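Local coordinates for protein Cry23AA1 (Bacillus thuringiensis, PDB 4RHZ) that probably acts as a pore-forming insecticidal crystal toxin of the aerolysin family, working in a binary complex with Cry37Aa1 and binding zinc, at residues V67-F73 / D136-I142; S108-L112 / Q223-S227; S83-V89 / A116-S121. One frame throughout, in Å; residues are numbered along the deposited sequence. Where two conformers were deposited one is given.

Interaction 1. Residues V67-F73 / D136-I142; sequences VESTVSF and DSTKVTI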
# COMPACT_ATOMS: atom_id res chain seq x y z
N VAL A 67 38.27 -12.99 -1.11
CA VAL A 67 37.54 -14.17 -0.62
C VAL A 67 36.13 -14.17 -1.23
O VAL A 67 35.60 -13.12 -1.62
CB VAL A 67 37.49 -14.21 0.93
CG1 VAL A 67 36.90 -15.52 1.42
CG2 VAL A 67 38.88 -14.06 1.51
N GLU A 68 35.51 -15.34 -1.34
CA GLU A 68 34.13 -15.44 -1.77
C GLU A 68 33.42 -15.76 -0.49
O GLU A 68 33.94 -16.53 0.32
CB GLU A 68 33.92 -16.54 -2.81
CG GLU A 68 34.66 -16.23 -4.14
CD GLU A 68 33.90 -16.65 -5.41
OE1 GLU A 68 33.91 -15.88 -6.41
OE2 GLU A 68 33.30 -17.75 -5.42
N SER A 69 32.27 -15.13 -0.28
CA SER A 69 31.50 -15.39 0.93
C SER A 69 30.02 -15.46 0.54
O SER A 69 29.49 -14.61 -0.22
CB SER A 69 31.75 -14.27 1.92
OG SER A 69 31.40 -14.62 3.24
N THR A 70 29.35 -16.49 1.05
CA THR A 70 27.92 -16.62 0.84
C THR A 70 27.12 -16.00 1.98
O THR A 70 27.32 -16.38 3.13
CB THR A 70 27.56 -18.09 0.63
OG1 THR A 70 28.08 -18.46 -0.65
CG2 THR A 70 26.00 -18.29 0.58
N VAL A 71 26.27 -15.00 1.68
CA VAL A 71 25.35 -14.48 2.76
C VAL A 71 23.89 -14.85 2.44
O VAL A 71 23.42 -14.67 1.31
CB VAL A 71 25.46 -12.94 2.98
CG1 VAL A 71 26.79 -12.57 3.64
CG2 VAL A 71 25.34 -12.18 1.67
N SER A 72 23.22 -15.37 3.47
CA SER A 72 21.93 -15.97 3.37
C SER A 72 21.07 -15.31 4.40
O SER A 72 21.50 -15.14 5.55
CB SER A 72 21.98 -17.45 3.81
OG SER A 72 22.65 -18.18 2.83
N PHE A 73 19.83 -15.07 4.02
CA PHE A 73 18.87 -14.40 4.89
C PHE A 73 17.56 -15.14 4.85
O PHE A 73 17.14 -15.69 3.82
CB PHE A 73 18.62 -13.00 4.38
CG PHE A 73 19.81 -12.13 4.45
CD1 PHE A 73 20.55 -11.84 3.31
CD2 PHE A 73 20.20 -11.60 5.66
CE1 PHE A 73 21.66 -11.01 3.38
CE2 PHE A 73 21.32 -10.77 5.75
CZ PHE A 73 22.05 -10.46 4.60
N ASP A 136 16.80 -15.69 0.88
CA ASP A 136 17.57 -15.23 -0.23
C ASP A 136 19.04 -15.45 0.12
O ASP A 136 19.43 -15.43 1.31
CB ASP A 136 17.29 -13.71 -0.42
CG ASP A 136 15.90 -13.40 -1.05
OD1 ASP A 136 15.01 -12.85 -0.33
OD2 ASP A 136 15.72 -13.64 -2.27
N SER A 137 19.88 -15.61 -0.90
CA SER A 137 21.31 -15.64 -0.65
C SER A 137 22.06 -15.28 -1.88
O SER A 137 21.52 -15.30 -2.99
CB SER A 137 21.78 -16.98 -0.12
OG SER A 137 21.53 -17.91 -1.09
N THR A 138 23.30 -14.84 -1.68
CA THR A 138 24.10 -14.38 -2.81
C THR A 138 25.56 -14.56 -2.36
O THR A 138 25.84 -14.72 -1.14
CB THR A 138 23.77 -12.96 -3.20
OG1 THR A 138 24.30 -12.64 -4.49
CG2 THR A 138 24.25 -11.94 -2.15
N LYS A 139 26.45 -14.59 -3.34
CA LYS A 139 27.83 -14.97 -3.12
C LYS A 139 28.59 -13.71 -3.44
O LYS A 139 28.58 -13.21 -4.56
CB LYS A 139 28.18 -16.08 -4.08
CG LYS A 139 29.26 -17.04 -3.59
CD LYS A 139 29.99 -17.64 -4.84
CE LYS A 139 30.61 -19.01 -4.57
NZ LYS A 139 30.69 -19.86 -5.81
N VAL A 140 29.24 -13.16 -2.45
CA VAL A 140 29.93 -11.92 -2.74
C VAL A 140 31.45 -12.14 -2.72
O VAL A 140 31.97 -12.97 -1.97
CB VAL A 140 29.54 -10.78 -1.73
CG1 VAL A 140 29.77 -11.21 -0.31
CG2 VAL A 140 30.37 -9.52 -2.01
N THR A 141 32.12 -11.35 -3.53
CA THR A 141 33.57 -11.31 -3.53
C THR A 141 34.01 -10.12 -2.70
O THR A 141 33.71 -8.98 -3.04
CB THR A 141 34.08 -11.16 -4.95
OG1 THR A 141 33.70 -12.32 -5.69
CG2 THR A 141 35.62 -11.03 -4.97
N ILE A 142 34.71 -10.40 -1.61
CA ILE A 142 35.23 -9.35 -0.76
C ILE A 142 36.72 -9.04 -1.04
O ILE A 142 37.59 -9.85 -0.67
CB ILE A 142 35.12 -9.74 0.70
CG1 ILE A 142 33.68 -10.22 0.98
CG2 ILE A 142 35.53 -8.56 1.57
CD1 ILE A 142 33.52 -10.84 2.27
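Asp-136 opens the pairing opposite Phe-73. Their backbones exchange two hydrogen bonds, with Phe-73 N 2.8 Å from Asp-136 O. The buried carboxylate of Asp-136 turns to other partners. Its OD1 is bonded to the hydroxyls of Ser-227 and Tyr-152, and its OD2 to that of Ser-253. Tyr-152 also stacks on the Phe-73 ring. Ser-137 faces Ser-72 as a non-hydrogen-bonded pair. Ser-137 CB meets Ser-72 OG at 3.3 Å. Ser-137 OG lies between its own backbone N and carbonyl carbon (chi1 63°), which leaves the OG atoms of Ser-72 and Ser-137 4.1 Å apart. Thr-138 is bonded twice to the backbone of Val-71. Thr-138 CG2 lies 4.0 Å from Val-71 CG2, and the two side chains run side by side, pointing the same way. Lys-139 returns to the exposed face. Its CG passes Thr-70 OG1 at 3.5 Å, and its extended chain carries on towards Glu-68. NZ of Lys-139 forms a salt bridge with Glu-68 OE2 at 3.4 Å. CE of Lys-139 is 3.1 Å from Glu-68 OE2, so this oxygen rests against the last methylene as well as the ammonium group. The two chains cross at a slant. A bend at chi2 of Glu-68 (-143°) brings its carboxylate there. Val-140 makes the next bonded pair, its N 2.7 Å from Ser-69 O. Thr-141 lies across from Glu-68, its CA-H directed at Val-67 O. Ile-142 completes the run with two backbone bonds to Val-67, and its CD1 reaches back over Ser-69 CB. The face of Val-71, Phe-73, Val-140 and Ile-142 is largely turned inward and also holds Asp-136. The face of Glu-68, Thr-70, Lys-139 and Thr-141 is polar and exposed. This regular antiparallel pairing is characteristic of the long-stranded, elongated sheets of the aerolysin fold.

Interaction 2. Residues S108-L112 / Q223-S227; sequences SDVTL and QGLRS
Leu-112 and Leu-225 make the main apolar contact. Their CD2 methyls are 3.7 Å apart, and the side chains meet at about a right angle. Leu-112 reaches across with CG between its backbone N and carbonyl carbon (chi1 84°). Val-110 adds a looser touch, its CG2 4.3 Å from Leu-225 CD1. Val-258 of strand 258-259 touches all three of these side chains.

The polar-to-apolar contact is made by Gln-223. Its OE1 lies 3.7 Å from Leu-112 CD2, and the two side chains come from opposite directions. The amide of Gln-223 is held at both ends: NE2 donates to Gly-224 O at 2.9 Å in a nearly straight bond (172°) lying in the amide plane, and OE1 accepts from Asn-257 ND2. The nearest side-chain atom of Gln-223 is about 5 Å from the zinc ion bound by His-79, Glu-130 and His-132, beside the site rather than in it.

The charged contact is a long salt bridge, with Asp-109 OD2 4.0 Å from Arg-226 NH2. At this length the attraction is probably modest. The oxygen lies at the guanidinium edge, and the carboxylate plane is turned 53° from that of the guanidinium.

Leu-225 and Arg-226 both pair with Gln-155, a classic beta bulge, and the two successive side chains both point toward 108-112. The bulge lies where the large sheet packs against the small four-stranded sheet of this aerolysin-family fold.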
# COMPACT_ATOMS: atom_id res chain seq x y z
N SER A 108 6.50 4.21 -9.81
CA SER A 108 7.31 2.98 -10.06
C SER A 108 6.71 1.86 -10.91
O SER A 108 5.80 2.08 -11.70
CB SER A 108 7.92 2.39 -8.80
OG SER A 108 6.93 2.12 -7.83
N ASP A 109 7.25 0.66 -10.75
CA ASP A 109 7.30 -0.29 -11.86
C ASP A 109 6.88 -1.70 -11.48
O ASP A 109 7.01 -2.68 -12.23
CB ASP A 109 8.72 -0.28 -12.45
CG ASP A 109 9.52 -1.55 -12.13
OD1 ASP A 109 9.49 -2.45 -13.01
OD2 ASP A 109 10.13 -1.64 -11.01
N VAL A 110 6.38 -1.80 -10.27
CA VAL A 110 6.01 -3.07 -9.75
C VAL A 110 4.46 -3.11 -9.80
O VAL A 110 3.79 -2.06 -9.71
CB VAL A 110 6.71 -3.22 -8.38
CG1 VAL A 110 7.02 -1.81 -7.80
CG2 VAL A 110 5.95 -4.11 -7.42
N THR A 111 3.95 -4.32 -10.02
CA THR A 111 2.57 -4.63 -10.23
C THR A 111 2.14 -5.68 -9.22
O THR A 111 2.82 -6.70 -9.12
CB THR A 111 2.36 -5.21 -11.66
OG1 THR A 111 1.79 -4.20 -12.48
CG2 THR A 111 1.41 -6.45 -11.69
N LEU A 112 1.02 -5.49 -8.50
CA LEU A 112 0.54 -6.64 -7.72
C LEU A 112 -0.86 -7.14 -8.11
O LEU A 112 -1.75 -6.34 -8.47
CB LEU A 112 0.75 -6.48 -6.21
CG LEU A 112 -0.23 -5.73 -5.30
CD1 LEU A 112 -1.58 -6.42 -5.29
CD2 LEU A 112 0.21 -5.64 -3.86
N GLN A 223 1.46 -6.18 1.99
CA GLN A 223 2.38 -7.34 1.89
C GLN A 223 3.77 -6.92 1.51
O GLN A 223 3.99 -5.83 0.94
CB GLN A 223 1.91 -8.37 0.83
CG GLN A 223 1.75 -7.72 -0.46
CD GLN A 223 1.50 -8.70 -1.59
OE1 GLN A 223 0.34 -8.83 -2.05
NE2 GLN A 223 2.59 -9.38 -2.08
N GLY A 224 4.69 -7.85 1.72
CA GLY A 224 6.02 -7.72 1.15
C GLY A 224 5.87 -7.81 -0.34
O GLY A 224 5.18 -8.72 -0.85
N LEU A 225 6.53 -6.91 -1.05
CA LEU A 225 6.50 -7.03 -2.47
C LEU A 225 7.72 -7.67 -3.07
O LEU A 225 7.62 -8.33 -4.11
CB LEU A 225 6.35 -5.68 -3.12
CG LEU A 225 5.20 -4.79 -2.66
CD1 LEU A 225 5.51 -3.39 -3.21
CD2 LEU A 225 3.83 -5.34 -3.25
N ARG A 226 8.89 -7.42 -2.46
CA ARG A 226 10.18 -7.95 -2.92
C ARG A 226 11.25 -7.75 -1.87
O ARG A 226 11.10 -6.88 -0.96
CB ARG A 226 10.62 -7.38 -4.23
CG ARG A 226 10.40 -5.93 -4.34
CD ARG A 226 11.52 -5.37 -5.02
NE ARG A 226 11.20 -4.84 -6.31
CZ ARG A 226 11.99 -4.94 -7.38
NH1 ARG A 226 13.17 -5.60 -7.34
NH2 ARG A 226 11.60 -4.38 -8.52
N SER A 227 12.27 -8.61 -1.96
CA SER A 227 13.42 -8.61 -1.07
C SER A 227 14.61 -8.11 -1.92
O SER A 227 14.65 -8.28 -3.16
CB SER A 227 13.68 -10.00 -0.48
OG SER A 227 14.02 -10.93 -1.55

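Interaction 3. Residues S83-V89 / A116-S121; sequences SAVTEGV and AEYNYS
Val-85 and Tyr-118 form the centre of the contact. Val-85 CG2 sits at the edge of the Tyr-118 ring, near its plane. Val-85 CG2 also lies 3.4 Å from Asn-119 O. Ala-84 O approaches the ring edge too, 3.4 Å from Tyr-118 CE1. Tyr-118 CG stands anti to its carbonyl carbon (chi1 -65°), which carries the ring across to segment 83-89. Tyr-118 OH ends 3.5 Å from Ser-83 CB. Ser-83 OG in turn touches Ala-116 CB at 3.3 Å.

A water bridges the start of the two segments. It lies 2.9 Å from Ser-83 OG and donates to Glu-117 O, at 2.6 Å from that oxygen. It links strands 83-85 and 116-119, whose axes run 18° from parallel. The first strand belongs to the large sheet and the second to the small four-stranded sheet, so this is sheet-to-sheet packing within the aerolysin-family fold.

The contact changes character after the chain turns a corner at Thr-86 and Glu-87. Val-89 N now bonds directly to Tyr-120 O at 2.9 Å, though it comes in 45° above the carbonyl plane. Gly-88 brings its CA-H to the same oxygen. Val-89 CG1 packs at the edge of the Tyr-120 ring.

Further groups set these partners in place. Asn-119 OD1 accepts from Ser-121 N at 2.9 Å, an Asx turn that shapes the chain around Tyr-120. Thr-86 and Glu-87 both face Ser-216 in a classic beta bulge. The Tyr-118 hydroxyl is bonded to Phe-218 O, which fixes the far end of the ring. The Tyr-120 hydroxyl reaches Glu-166 O and Thr-97 OG1, and its side chain touches Val-38 and Val-165.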
# COMPACT_ATOMS: atom_id res chain seq x y z
N SER A 83 -11.53 -7.86 2.02
CA SER A 83 -12.56 -7.30 1.17
C SER A 83 -13.98 -7.39 1.80
O SER A 83 -14.19 -8.13 2.78
CB SER A 83 -12.48 -7.90 -0.20
OG SER A 83 -12.91 -9.23 -0.15
N ALA A 84 -14.88 -6.52 1.31
CA ALA A 84 -16.32 -6.51 1.70
C ALA A 84 -17.12 -5.67 0.68
O ALA A 84 -16.53 -4.88 -0.08
CB ALA A 84 -16.51 -5.96 3.08
N VAL A 85 -18.43 -5.90 0.62
CA VAL A 85 -19.37 -5.04 -0.06
C VAL A 85 -19.86 -4.16 1.08
O VAL A 85 -20.12 -4.63 2.17
CB VAL A 85 -20.54 -5.89 -0.60
CG1 VAL A 85 -21.80 -5.01 -1.03
CG2 VAL A 85 -20.07 -6.84 -1.72
N THR A 86 -19.93 -2.86 0.86
CA THR A 86 -20.47 -1.95 1.90
C THR A 86 -21.85 -1.42 1.46
O THR A 86 -22.68 -0.99 2.29
CB THR A 86 -19.52 -0.74 2.12
OG1 THR A 86 -19.15 -0.24 0.83
CG2 THR A 86 -18.22 -1.22 2.79
N GLU A 87 -22.12 -1.49 0.17
CA GLU A 87 -23.47 -1.11 -0.30
C GLU A 87 -23.89 -2.09 -1.30
O GLU A 87 -23.30 -2.12 -2.39
CB GLU A 87 -23.47 0.28 -0.92
CG GLU A 87 -23.45 1.42 0.14
CD GLU A 87 -23.54 2.77 -0.55
OE1 GLU A 87 -22.63 3.10 -1.36
OE2 GLU A 87 -24.55 3.46 -0.35
N GLY A 88 -24.88 -2.92 -0.96
CA GLY A 88 -25.21 -4.05 -1.81
C GLY A 88 -26.71 -4.20 -2.06
O GLY A 88 -27.49 -3.30 -1.74
N VAL A 89 -27.08 -5.37 -2.59
CA VAL A 89 -28.41 -5.67 -3.09
C VAL A 89 -28.71 -7.15 -2.91
O VAL A 89 -27.84 -8.02 -3.11
CB VAL A 89 -28.58 -5.15 -4.55
CG1 VAL A 89 -27.72 -5.95 -5.59
CG2 VAL A 89 -30.09 -5.01 -4.98
N ALA A 116 -10.61 -11.05 -5.09
CA ALA A 116 -11.54 -11.26 -3.99
C ALA A 116 -12.93 -11.64 -4.53
O ALA A 116 -13.27 -11.34 -5.69
CB ALA A 116 -11.59 -10.04 -3.07
N GLU A 117 -13.67 -12.35 -3.68
CA GLU A 117 -15.04 -12.67 -3.92
C GLU A 117 -16.03 -11.65 -3.31
O GLU A 117 -16.11 -11.48 -2.09
CB GLU A 117 -15.41 -14.10 -3.46
CG GLU A 117 -16.61 -14.52 -4.38
CD GLU A 117 -16.87 -15.96 -4.45
OE1 GLU A 117 -17.92 -16.32 -5.02
OE2 GLU A 117 -16.05 -16.75 -3.93
N TYR A 118 -16.73 -10.97 -4.18
CA TYR A 118 -17.83 -10.10 -3.76
C TYR A 118 -19.23 -10.74 -3.84
O TYR A 118 -19.73 -11.00 -4.94
CB TYR A 118 -17.77 -8.81 -4.51
CG TYR A 118 -16.52 -8.06 -4.16
CD1 TYR A 118 -16.47 -7.23 -3.05
CD2 TYR A 118 -15.34 -8.24 -4.91
CE1 TYR A 118 -15.32 -6.54 -2.73
CE2 TYR A 118 -14.16 -7.57 -4.57
CZ TYR A 118 -14.15 -6.74 -3.51
OH TYR A 118 -12.97 -6.09 -3.21
N ASN A 119 -19.80 -11.01 -2.67
CA ASN A 119 -21.19 -11.41 -2.56
C ASN A 119 -22.08 -10.16 -2.33
O ASN A 119 -22.02 -9.53 -1.27
CB ASN A 119 -21.36 -12.42 -1.45
CG ASN A 119 -22.90 -12.81 -1.20
OD1 ASN A 119 -23.86 -12.16 -1.72
ND2 ASN A 119 -23.10 -13.81 -0.36
N TYR A 120 -22.89 -9.82 -3.32
CA TYR A 120 -23.64 -8.53 -3.30
C TYR A 120 -24.66 -8.37 -2.19
O TYR A 120 -25.00 -7.25 -1.82
CB TYR A 120 -24.31 -8.24 -4.64
CG TYR A 120 -23.40 -8.00 -5.83
CD1 TYR A 120 -22.19 -8.67 -5.97
CD2 TYR A 120 -23.82 -7.17 -6.86
CE1 TYR A 120 -21.38 -8.47 -7.15
CE2 TYR A 120 -23.03 -6.96 -7.99
CZ TYR A 120 -21.82 -7.62 -8.12
OH TYR A 120 -21.10 -7.40 -9.25
N SER A 121 -25.02 -9.49 -1.59
CA SER A 121 -26.14 -9.58 -0.64
C SER A 121 -25.76 -9.49 0.82
O SER A 121 -26.67 -9.53 1.70
CB SER A 121 -26.93 -10.89 -0.90
OG SER A 121 -27.26 -10.87 -2.31
O HOH W 1 -15.76 -9.85 -0.06

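How the interactions relate
From the N terminus, segment 67-73 comes first and 83-89 follows on the same strand, 67-90. Interaction 3 closes the first loop when the chain returns at 116-121. Interaction 1 closes the next one at 136-142, so interaction 3 is nested inside it. Interaction 2 starts at 108-112, inside both loops, and closes only at 223-227, so it crosses both. Interaction 1 joins neighbouring strands within the large sheet. Interactions 2 and 3 share strand 111-119 and tie opposite ends of it, with the flanking turns, to that sheet. Interactions 1 and 2 meet at their edges, whereas interactions 1 and 3 lie about 26 Å apart at their nearest atoms.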